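Local coordinates for GGDEF and EAL domain-containing protein (Vibrio cholerae O1 str. 2010EL-1786, PDB 6PWK) that probably acts as a c-di-GMP receptor that relays the level of this second messenger to the control of large cell-surface adhesins and biofilm formation, at residues A[26-29]-A[30-34]; A[90-93]-A[94-98]; A[102-105]-A[106-110]. All coordinates share one frame; numbering follows the deposited sequence.

Interaction 1. Residues A[26-29]-A[30-34]. With C2E (9,9'-[(2R,3R,3aS,5S,7aR,9R,10R,10aS,12S,14aR)-3,5,10,12-tetrahydroxy-5,12-dioxidooctahydro-2H,7H-difuro[3,2-d:3',2'-j][1,3,7,9,2,8]tetraoxadiphosphacyclododecine-2,9-diyl]bis(2-amino-1,9-dihydro-6H-purin-6-one)), chain D.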
loop_
_atom_site.group_PDB
_atom_site.type_symbol
_atom_site.label_atom_id
_atom_site.label_comp_id
_atom_site.label_asym_id
_atom_site.label_seq_id
_atom_site.Cartn_x
_atom_site.Cartn_y
_atom_site.Cartn_z
ATOM N N GLY A 26 -16.691 18.171 -11.140
ATOM C CA GLY A 26 -16.863 18.494 -9.739
ATOM C C GLY A 26 -16.108 17.521 -8.856
ATOM O O GLY A 26 -15.958 16.342 -9.180
ATOM N N ASN A 27 -15.602 18.026 -7.736
ATOM C CA ASN A 27 -14.890 17.171 -6.796
ATOM C C ASN A 27 -15.901 16.506 -5.861
ATOM O O ASN A 27 -17.114 16.553 -6.082
ATOM C CB ASN A 27 -13.823 17.967 -6.044
ATOM C CG ASN A 27 -14.398 19.122 -5.244
ATOM O OD1 ASN A 27 -15.613 19.284 -5.134
ATOM N ND2 ASN A 27 -13.515 19.931 -4.672
ATOM N N ARG A 28 -15.403 15.874 -4.797
ATOM C CA ARG A 28 -16.291 15.169 -3.882
ATOM C C ARG A 28 -17.190 16.137 -3.121
ATOM O O ARG A 28 -18.380 15.863 -2.928
ATOM C CB ARG A 28 -15.470 14.318 -2.912
ATOM C CG ARG A 28 -16.305 13.502 -1.943
ATOM C CD ARG A 28 -15.430 12.686 -1.007
ATOM N NE ARG A 28 -16.233 11.863 -0.107
ATOM C CZ ARG A 28 -16.717 10.668 -0.425
ATOM N NH1 ARG A 28 -16.481 10.152 -1.624
ATOM N NH2 ARG A 28 -17.440 9.987 0.454
ATOM N N ALA A 29 -16.642 17.276 -2.689
ATOM C CA ALA A 29 -17.444 18.251 -1.957
ATOM C C ALA A 29 -18.549 18.827 -2.834
ATOM O O ALA A 29 -19.662 19.081 -2.356
ATOM C CB ALA A 29 -16.551 19.366 -1.416
ATOM N N TYR A 30 -18.260 19.047 -4.118
ATOM C CA TYR A 30 -19.298 19.467 -5.052
ATOM C C TYR A 30 -20.404 18.426 -5.140
ATOM O O TYR A 30 -21.591 18.769 -5.202
ATOM C CB TYR A 30 -18.690 19.723 -6.432
ATOM C CG TYR A 30 -19.685 19.736 -7.576
ATOM C CD1 TYR A 30 -20.323 20.909 -7.955
ATOM C CD2 TYR A 30 -19.974 18.575 -8.286
ATOM C CE1 TYR A 30 -21.227 20.924 -9.003
ATOM C CE2 TYR A 30 -20.877 18.580 -9.331
ATOM C CZ TYR A 30 -21.499 19.757 -9.687
ATOM O OH TYR A 30 -22.399 19.768 -10.728
ATOM N N TYR A 31 -20.032 17.145 -5.143
ATOM C CA TYR A 31 -21.024 16.085 -5.276
ATOM C C TYR A 31 -21.959 16.043 -4.075
ATOM O O TYR A 31 -23.176 15.903 -4.233
ATOM C CB TYR A 31 -20.328 14.742 -5.458
ATOM C CG TYR A 31 -21.271 13.638 -5.854
ATOM C CD1 TYR A 31 -21.699 13.513 -7.166
ATOM C CD2 TYR A 31 -21.740 12.726 -4.919
ATOM C CE1 TYR A 31 -22.564 12.517 -7.538
ATOM C CE2 TYR A 31 -22.609 11.719 -5.284
ATOM C CZ TYR A 31 -23.015 11.622 -6.597
ATOM O OH TYR A 31 -23.876 10.624 -6.976
ATOM N N MET A 32 -21.406 16.160 -2.866
ATOM C CA MET A 32 -22.240 16.131 -1.669
ATOM C C MET A 32 -23.167 17.338 -1.612
ATOM O O MET A 32 -24.312 17.227 -1.161
ATOM C CB MET A 32 -21.358 16.064 -0.423
ATOM C CG MET A 32 -20.367 14.913 -0.443
ATOM S SD MET A 32 -21.182 13.312 -0.611
ATOM C CE MET A 32 -19.842 12.316 -1.257
ATOM N N SER A 33 -22.692 18.498 -2.071
ATOM C CA SER A 33 -23.541 19.686 -2.109
ATOM C C SER A 33 -24.693 19.505 -3.091
ATOM O O SER A 33 -25.854 19.764 -2.755
ATOM C CB SER A 33 -22.710 20.916 -2.473
ATOM O OG SER A 33 -23.546 22.013 -2.794
ATOM N N GLN A 34 -24.388 19.065 -4.314
ATOM C CA GLN A 34 -25.442 18.810 -5.292
ATOM C C GLN A 34 -26.371 17.695 -4.834
ATOM O O GLN A 34 -27.572 17.728 -5.122
ATOM C CB GLN A 34 -24.829 18.459 -6.646
ATOM C CG GLN A 34 -23.955 19.547 -7.243
ATOM C CD GLN A 34 -24.736 20.787 -7.619
ATOM O OE1 GLN A 34 -24.928 21.687 -6.800
ATOM N NE2 GLN A 34 -25.189 20.845 -8.866
HETATM P P1 C2E D . -18.278 3.196 5.357
HETATM O O2P C2E D . -16.924 3.002 4.721
HETATM O O1P C2E D . -18.313 2.174 6.452
HETATM O "O5'" C2E D . -18.437 4.597 6.180
HETATM C "C5'" C2E D . -19.376 4.687 7.204
HETATM C "C4'" C2E D . -19.203 6.147 7.682
HETATM O "O4'" C2E D . -17.981 6.312 8.105
HETATM C "C3'" C2E D . -19.201 7.001 6.399
HETATM O "O3'" C2E D . -20.441 7.390 6.040
HETATM C "C2'" C2E D . -18.312 8.210 6.751
HETATM O "O2'" C2E D . -19.151 9.357 7.204
HETATM C "C1'" C2E D . -17.602 7.846 7.788
HETATM N N9 C2E D . -16.186 8.044 7.597
HETATM C C8 C2E D . -16.037 6.949 6.810
HETATM N N7 C2E D . -14.726 6.904 6.465
HETATM C C5 C2E D . -14.089 7.935 7.029
HETATM C C6 C2E D . -12.624 8.435 7.026
HETATM O O6 C2E D . -11.771 7.867 6.429
HETATM N N1 C2E D . -12.242 9.616 7.757
HETATM C C2 C2E D . -13.234 10.355 8.506
HETATM N N2 C2E D . -12.964 11.562 9.280
HETATM N N3 C2E D . -14.603 9.862 8.491
HETATM C C4 C2E D . -15.006 8.637 7.738
HETATM P P11 C2E D . -20.475 8.051 4.511
HETATM O O21 C2E D . -19.387 9.022 4.109
HETATM O O11 C2E D . -21.728 8.881 4.457
HETATM O O5A C2E D . -20.775 6.758 3.520
HETATM C C5A C2E D . -21.361 5.635 4.122
HETATM C C4A C2E D . -21.224 4.492 3.200
HETATM O O4A C2E D . -21.382 4.876 1.956
HETATM C C3A C2E D . -19.659 3.895 3.326
HETATM O O3A C2E D . -19.567 2.834 4.384
HETATM C C2A C2E D . -19.404 3.401 2.242
HETATM O O2A C2E D . -19.890 1.975 2.230
HETATM C C1A C2E D . -20.214 4.315 1.174
HETATM N N91 C2E D . -19.465 5.274 0.670
HETATM C C81 C2E D . -19.271 6.525 1.122
HETATM N N71 C2E D . -18.438 7.123 0.252
HETATM C C51 C2E D . -18.137 6.251 -0.708
HETATM C C61 C2E D . -17.253 6.355 -1.947
HETATM O O61 C2E D . -16.700 7.375 -2.154
HETATM N N11 C2E D . -17.083 5.255 -2.850
HETATM C C21 C2E D . -17.761 4.014 -2.589
HETATM N N21 C2E D . -17.600 2.883 -3.495
HETATM N N31 C2E D . -18.609 3.924 -1.397
HETATM C C41 C2E D . -18.779 5.082 -0.459
#
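Asn27 opens the set of hydrogen bonds by capping helix 28-41: its OD1 accepts from Tyr30 N at 2.8 Å. The amide reaches that nitrogen because CG stands between the backbone N and the carbonyl carbon (chi1 60°), which folds the short side chain back over the first turn, while ND2 is held by Ala17 O. Ordinary helical bonds follow, from Tyr31 N to Asn27 O, from Met32 N to Arg28 O and from Ser33 N to Ala29 O. This N-cap starts helix 28-41, within the GGDEF domain, and one residue after the cap comes Arg28, a residue of the c-di-GMP pocket. Its chain is fully extended from CG to NE and carries the guanidinium to the Hoogsteen edge of a guanine. There NH1 donates to C2E O61 at 2.8 Å and NH2 to C2E N71 at 3.0 Å. An arginine suits the place, since two N-H groups on one flat end match the two acceptors on that side of the base. Packing contacts follow. Met32 bends at chi2 (-58°) and lays its methyl over the centre of one guanidinium face, with CE 3.6 Å from Arg28 CZ. At the start of the segment glycine suits its place: with no CB in the way, the Tyr30 ring lies obliquely against the bare CA of Gly26, with CD2 3.4 Å from it.

Interaction 2. Residues A[90-93]-A[94-98]. With C2E (9,9'-[(2R,3R,3aS,5S,7aR,9R,10R,10aS,12S,14aR)-3,5,10,12-tetrahydroxy-5,12-dioxidooctahydro-2H,7H-difuro[3,2-d:3',2'-j][1,3,7,9,2,8]tetraoxadiphosphacyclododecine-2,9-diyl]bis(2-amino-1,9-dihydro-6H-purin-6-one)), chain D.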
loop_
_atom_site.group_PDB
_atom_site.type_symbol
_atom_site.label_atom_id
_atom_site.label_comp_id
_atom_site.label_asym_id
_atom_site.label_seq_id
_atom_site.Cartn_x
_atom_site.Cartn_y
_atom_site.Cartn_z
ATOM N N ALA A 90 -19.502 14.233 -11.062
ATOM C CA ALA A 90 -18.405 14.595 -10.180
ATOM C C ALA A 90 -17.461 13.414 -10.016
ATOM O O ALA A 90 -17.813 12.263 -10.284
ATOM C CB ALA A 90 -18.914 15.056 -8.809
ATOM N N ARG A 91 -16.246 13.722 -9.571
ATOM C CA ARG A 91 -15.233 12.718 -9.257
ATOM C C ARG A 91 -15.185 12.593 -7.737
ATOM O O ARG A 91 -14.519 13.380 -7.060
ATOM C CB ARG A 91 -13.882 13.108 -9.842
ATOM C CG ARG A 91 -12.811 12.044 -9.707
ATOM C CD ARG A 91 -11.471 12.563 -10.193
ATOM N NE ARG A 91 -10.391 11.615 -9.945
ATOM C CZ ARG A 91 -9.103 11.938 -9.953
ATOM N NH1 ARG A 91 -8.735 13.189 -10.187
ATOM N NH2 ARG A 91 -8.182 11.013 -9.718
ATOM N N ILE A 92 -15.901 11.601 -7.203
ATOM C CA ILE A 92 -16.087 11.502 -5.757
ATOM C C ILE A 92 -14.925 10.811 -5.055
ATOM O O ILE A 92 -14.821 10.893 -3.824
ATOM C CB ILE A 92 -17.399 10.764 -5.441
ATOM C CG1 ILE A 92 -17.294 9.291 -5.841
ATOM C CG2 ILE A 92 -18.562 11.421 -6.169
ATOM C CD1 ILE A 92 -18.574 8.516 -5.632
ATOM N N SER A 93 -14.058 10.127 -5.793
ATOM C CA SER A 93 -12.883 9.490 -5.215
ATOM C C SER A 93 -11.838 9.339 -6.313
ATOM O O SER A 93 -12.003 9.850 -7.425
ATOM C CB SER A 93 -13.246 8.147 -4.569
ATOM O OG SER A 93 -12.462 7.095 -5.108
ATOM N N THR A 94 -10.753 8.632 -5.996
ATOM C CA THR A 94 -9.631 8.540 -6.924
ATOM C C THR A 94 -10.035 7.846 -8.220
ATOM O O THR A 94 -9.693 8.307 -9.314
ATOM C CB THR A 94 -8.465 7.806 -6.262
ATOM O OG1 THR A 94 -8.144 8.441 -5.017
ATOM C CG2 THR A 94 -7.238 7.831 -7.164
ATOM N N TYR A 95 -10.773 6.740 -8.119
ATOM C CA TYR A 95 -11.063 5.911 -9.282
ATOM C C TYR A 95 -12.552 5.731 -9.550
ATOM O O TYR A 95 -12.917 4.905 -10.394
ATOM C CB TYR A 95 -10.399 4.538 -9.131
ATOM C CG TYR A 95 -8.913 4.608 -8.870
ATOM C CD1 TYR A 95 -8.048 5.151 -9.812
ATOM C CD2 TYR A 95 -8.373 4.127 -7.685
ATOM C CE1 TYR A 95 -6.690 5.218 -9.578
ATOM C CE2 TYR A 95 -7.014 4.187 -7.444
ATOM C CZ TYR A 95 -6.176 4.732 -8.394
ATOM O OH TYR A 95 -4.823 4.794 -8.156
ATOM N N GLU A 96 -13.421 6.472 -8.869
ATOM C CA GLU A 96 -14.852 6.349 -9.096
ATOM C C GLU A 96 -15.486 7.720 -9.275
ATOM O O GLU A 96 -15.082 8.701 -8.647
ATOM C CB GLU A 96 -15.548 5.582 -7.958
ATOM C CG GLU A 96 -15.019 5.883 -6.577
ATOM C CD GLU A 96 -15.325 4.779 -5.585
ATOM O OE1 GLU A 96 -15.013 4.950 -4.389
ATOM O OE2 GLU A 96 -15.873 3.736 -6.002
ATOM N N PHE A 97 -16.485 7.770 -10.153
ATOM C CA PHE A 97 -17.215 8.987 -10.472
ATOM C C PHE A 97 -18.647 8.883 -9.976
ATOM O O PHE A 97 -19.264 7.816 -10.056
ATOM C CB PHE A 97 -17.215 9.243 -11.985
ATOM C CG PHE A 97 -15.861 9.545 -12.551
ATOM C CD1 PHE A 97 -15.390 10.847 -12.594
ATOM C CD2 PHE A 97 -15.059 8.530 -13.044
ATOM C CE1 PHE A 97 -14.143 11.130 -13.118
ATOM C CE2 PHE A 97 -13.810 8.806 -13.567
ATOM C CZ PHE A 97 -13.351 10.108 -13.605
ATOM N N GLY A 98 -19.171 9.994 -9.468
ATOM C CA GLY A 98 -20.551 10.070 -9.014
ATOM C C GLY A 98 -21.421 10.811 -10.014
ATOM O O GLY A 98 -20.973 11.751 -10.671
HETATM P P1 C2E D . -18.278 3.196 5.357
HETATM O O2P C2E D . -16.924 3.002 4.721
HETATM O O1P C2E D . -18.313 2.174 6.452
HETATM O "O5'" C2E D . -18.437 4.597 6.180
HETATM C "C5'" C2E D . -19.376 4.687 7.204
HETATM C "C4'" C2E D . -19.203 6.147 7.682
HETATM O "O4'" C2E D . -17.981 6.312 8.105
HETATM C "C3'" C2E D . -19.201 7.001 6.399
HETATM O "O3'" C2E D . -20.441 7.390 6.040
HETATM C "C2'" C2E D . -18.312 8.210 6.751
HETATM O "O2'" C2E D . -19.151 9.357 7.204
HETATM C "C1'" C2E D . -17.602 7.846 7.788
HETATM N N9 C2E D . -16.186 8.044 7.597
HETATM C C8 C2E D . -16.037 6.949 6.810
HETATM N N7 C2E D . -14.726 6.904 6.465
HETATM C C5 C2E D . -14.089 7.935 7.029
HETATM C C6 C2E D . -12.624 8.435 7.026
HETATM O O6 C2E D . -11.771 7.867 6.429
HETATM N N1 C2E D . -12.242 9.616 7.757
HETATM C C2 C2E D . -13.234 10.355 8.506
HETATM N N2 C2E D . -12.964 11.562 9.280
HETATM N N3 C2E D . -14.603 9.862 8.491
HETATM C C4 C2E D . -15.006 8.637 7.738
HETATM P P11 C2E D . -20.475 8.051 4.511
HETATM O O21 C2E D . -19.387 9.022 4.109
HETATM O O11 C2E D . -21.728 8.881 4.457
HETATM O O5A C2E D . -20.775 6.758 3.520
HETATM C C5A C2E D . -21.361 5.635 4.122
HETATM C C4A C2E D . -21.224 4.492 3.200
HETATM O O4A C2E D . -21.382 4.876 1.956
HETATM C C3A C2E D . -19.659 3.895 3.326
HETATM O O3A C2E D . -19.567 2.834 4.384
HETATM C C2A C2E D . -19.404 3.401 2.242
HETATM O O2A C2E D . -19.890 1.975 2.230
HETATM C C1A C2E D . -20.214 4.315 1.174
HETATM N N91 C2E D . -19.465 5.274 0.670
HETATM C C81 C2E D . -19.271 6.525 1.122
HETATM N N71 C2E D . -18.438 7.123 0.252
HETATM C C51 C2E D . -18.137 6.251 -0.708
HETATM C C61 C2E D . -17.253 6.355 -1.947
HETATM O O61 C2E D . -16.700 7.375 -2.154
HETATM N N11 C2E D . -17.083 5.255 -2.850
HETATM C C21 C2E D . -17.761 4.014 -2.589
HETATM N N21 C2E D . -17.600 2.883 -3.495
HETATM N N31 C2E D . -18.609 3.924 -1.397
HETATM C C41 C2E D . -18.779 5.082 -0.459
#
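The guanidinium of Arg91 meets Thr94 at its edge: NH2 donates to Thr94 O at 3.1 Å, with that oxygen in the guanidinium plane and the donor on one of its lone pairs. NE adds a weak bond to the same oxygen, and NH1 forms a salt bridge with Asp20. At the edge of the Phe97 ring lies Ala90 O, while the aliphatic part of Arg91 approaches obliquely, CG being 3.8 Å from Phe97 CE1. The ring of Tyr95 carries the Thr94 methyl CG2 over the centre of one face. These groups belong to a beta-hairpin whose tip holds the GGDEF signature, here in the divergent form Ser93-Thr94-Tyr95-Glu96-Phe97, consistent with a receptor rather than a working cyclase. Ala90 and Gly98 form an antiparallel hydrogen-bonded pair, with Ala90 N to Gly98 O at 2.9 Å and Gly98 N to Ala90 O at 2.8 Å. Gly98 leaves room there for Ile92, whose CG2 lies 3.6 Å from Gly98 N. Beyond CG the Glu96 chain is extended, delivering its carboxylate to the Watson-Crick edge of a guanine. C2E N11 donates to Glu96 OE1 at 2.6 Å, and C2E N21 to Glu96 OE2 at 3.2 Å. Ser93 OG gives OE1 a further, weak bond. Two acceptors on one rigid group thus answer the N-H groups of guanine, a pairing that adenine, lacking a hydrogen on N1, could not offer.

Interaction 3. Residues A[102-105]-A[106-110]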
loop_
_atom_site.group_PDB
_atom_site.type_symbol
_atom_site.label_atom_id
_atom_site.label_comp_id
_atom_site.label_asym_id
_atom_site.label_seq_id
_atom_site.Cartn_x
_atom_site.Cartn_y
_atom_site.Cartn_z
ATOM N N PRO A 102 -31.676 13.762 -11.641
ATOM C CA PRO A 102 -32.986 14.094 -11.075
ATOM C C PRO A 102 -34.098 13.965 -12.107
ATOM O O PRO A 102 -33.885 14.070 -13.317
ATOM C CB PRO A 102 -32.828 15.555 -10.631
ATOM C CG PRO A 102 -31.345 15.829 -10.680
ATOM C CD PRO A 102 -30.816 14.946 -11.759
ATOM N N ASN A 103 -35.307 13.737 -11.588
ATOM C CA ASN A 103 -36.525 13.652 -12.396
ATOM C C ASN A 103 -36.436 12.529 -13.427
ATOM O O ASN A 103 -36.840 12.687 -14.580
ATOM C CB ASN A 103 -36.833 14.990 -13.072
ATOM C CG ASN A 103 -36.684 16.167 -12.130
ATOM O OD1 ASN A 103 -36.000 17.142 -12.439
ATOM N ND2 ASN A 103 -37.317 16.076 -10.966
ATOM N N MET A 104 -35.902 11.383 -13.009
ATOM C CA MET A 104 -35.814 10.204 -13.861
ATOM C C MET A 104 -36.254 8.981 -13.072
ATOM O O MET A 104 -35.770 8.751 -11.959
ATOM C CB MET A 104 -34.393 9.999 -14.398
ATOM C CG MET A 104 -33.837 11.179 -15.177
ATOM S SD MET A 104 -32.699 10.681 -16.485
ATOM C CE MET A 104 -33.769 10.795 -17.919
ATOM N N ASP A 105 -37.164 8.198 -13.647
ATOM C CA ASP A 105 -37.606 6.965 -13.016
ATOM C C ASP A 105 -36.659 5.832 -13.412
ATOM O O ASP A 105 -35.612 6.058 -14.023
ATOM C CB ASP A 105 -39.063 6.673 -13.374
ATOM C CG ASP A 105 -39.247 6.288 -14.829
ATOM O OD1 ASP A 105 -38.428 6.705 -15.671
ATOM O OD2 ASP A 105 -40.220 5.565 -15.130
ATOM N N GLU A 106 -37.029 4.595 -13.077
ATOM C CA GLU A 106 -36.097 3.476 -13.200
ATOM C C GLU A 106 -35.712 3.214 -14.654
ATOM O O GLU A 106 -34.534 2.994 -14.957
ATOM C CB GLU A 106 -36.694 2.219 -12.557
ATOM C CG GLU A 106 -38.037 1.756 -13.123
ATOM C CD GLU A 106 -39.194 2.654 -12.725
ATOM O OE1 GLU A 106 -40.300 2.485 -13.282
ATOM O OE2 GLU A 106 -38.993 3.534 -11.862
ATOM N N THR A 107 -36.685 3.244 -15.567
ATOM C CA THR A 107 -36.386 2.952 -16.966
ATOM C C THR A 107 -35.515 4.037 -17.586
ATOM O O THR A 107 -34.641 3.745 -18.411
ATOM C CB THR A 107 -37.685 2.791 -17.759
ATOM O OG1 THR A 107 -38.522 1.821 -17.117
ATOM C CG2 THR A 107 -37.390 2.327 -19.179
ATOM N N GLU A 108 -35.733 5.295 -17.197
ATOM C CA GLU A 108 -34.929 6.384 -17.738
ATOM C C GLU A 108 -33.485 6.302 -17.257
ATOM O O GLU A 108 -32.557 6.646 -17.999
ATOM C CB GLU A 108 -35.555 7.727 -17.362
ATOM C CG GLU A 108 -36.826 8.049 -18.137
ATOM C CD GLU A 108 -37.648 9.150 -17.495
ATOM O OE1 GLU A 108 -37.589 9.295 -16.258
ATOM O OE2 GLU A 108 -38.354 9.872 -18.228
ATOM N N LEU A 109 -33.275 5.846 -16.020
ATOM C CA LEU A 109 -31.915 5.684 -15.516
ATOM C C LEU A 109 -31.178 4.582 -16.261
ATOM O O LEU A 109 -29.963 4.673 -16.474
ATOM C CB LEU A 109 -31.945 5.377 -14.022
ATOM C CG LEU A 109 -32.606 6.415 -13.126
ATOM C CD1 LEU A 109 -32.756 5.847 -11.735
ATOM C CD2 LEU A 109 -31.790 7.695 -13.108
ATOM N N LYS A 110 -31.894 3.527 -16.656
ATOM C CA LYS A 110 -31.250 2.411 -17.339
ATOM C C LYS A 110 -30.696 2.835 -18.695
ATOM O O LYS A 110 -29.598 2.417 -19.079
ATOM C CB LYS A 110 -32.237 1.254 -17.496
ATOM C CG LYS A 110 -32.687 0.628 -16.179
ATOM C CD LYS A 110 -33.406 -0.694 -16.425
ATOM C CE LYS A 110 -33.558 -1.510 -15.148
ATOM N NZ LYS A 110 -34.724 -1.080 -14.327
#
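Asp105 and Glu108 form a capping box at the start of helix 106-118. The stronger half runs from Asp105 N to Glu108 OE1, at 2.9 Å with an N-H...O angle of 157°. In the return half, Glu108 N donates weakly to Asp105 OD1 at 3.4 Å. A short aspartate suits the N-cap: with CG between the backbone N and the carbonyl carbon (chi1 70°), its OD1 can reach Glu108 N, while the longer glutamate three residues on can reach back to Asp105 N. The two carboxylate planes stand 84° apart. Leu109 N closes the first helical turn on Asp105 O at 3.1 Å. Around this polar centre, Met104 supplies the apolar cover. Its CB lies 3.7 Å from Leu109 CD2, a hydrophobic staple, the residue before the cap meeting the fourth helix residue, and its flexible chain bends to set CE 3.6 Å from Glu108 CB. Glu106 brings OE1 3.6 Å from Asp105 OD2, with a long, weak ion pair to Lys143 on its other oxygen. Asp105 OD1 and Glu108 OE1 lie 2.8 Å apart, so one of these two acids probably holds a proton; the helix start may ease the charge of Asp105 beside Glu106.

How the interactions relate
Interactions 1 and 2 lie with their centres 10 Å apart and grip the same guanine of one c-di-GMP from two edges, the helix start at 26-34 on one and the hairpin at 90-98 on the other. They also bind each other: Gly26 O is 2.7 Å from Arg91 N, and Arg28 NH1, besides holding the ligand, is 2.9 Å from Ile92 O, so the hairpin helps position the arginine. Asp156 and the backbone N of Lys184 and of Gln185 also bond to the ligand, as does Asp68 of the second subunit. Interaction 3 stands apart, its centre 21 Å from either of the others, joined to interaction 2 through strand 96-102, which leads from the pocket to the capped helix 106-118.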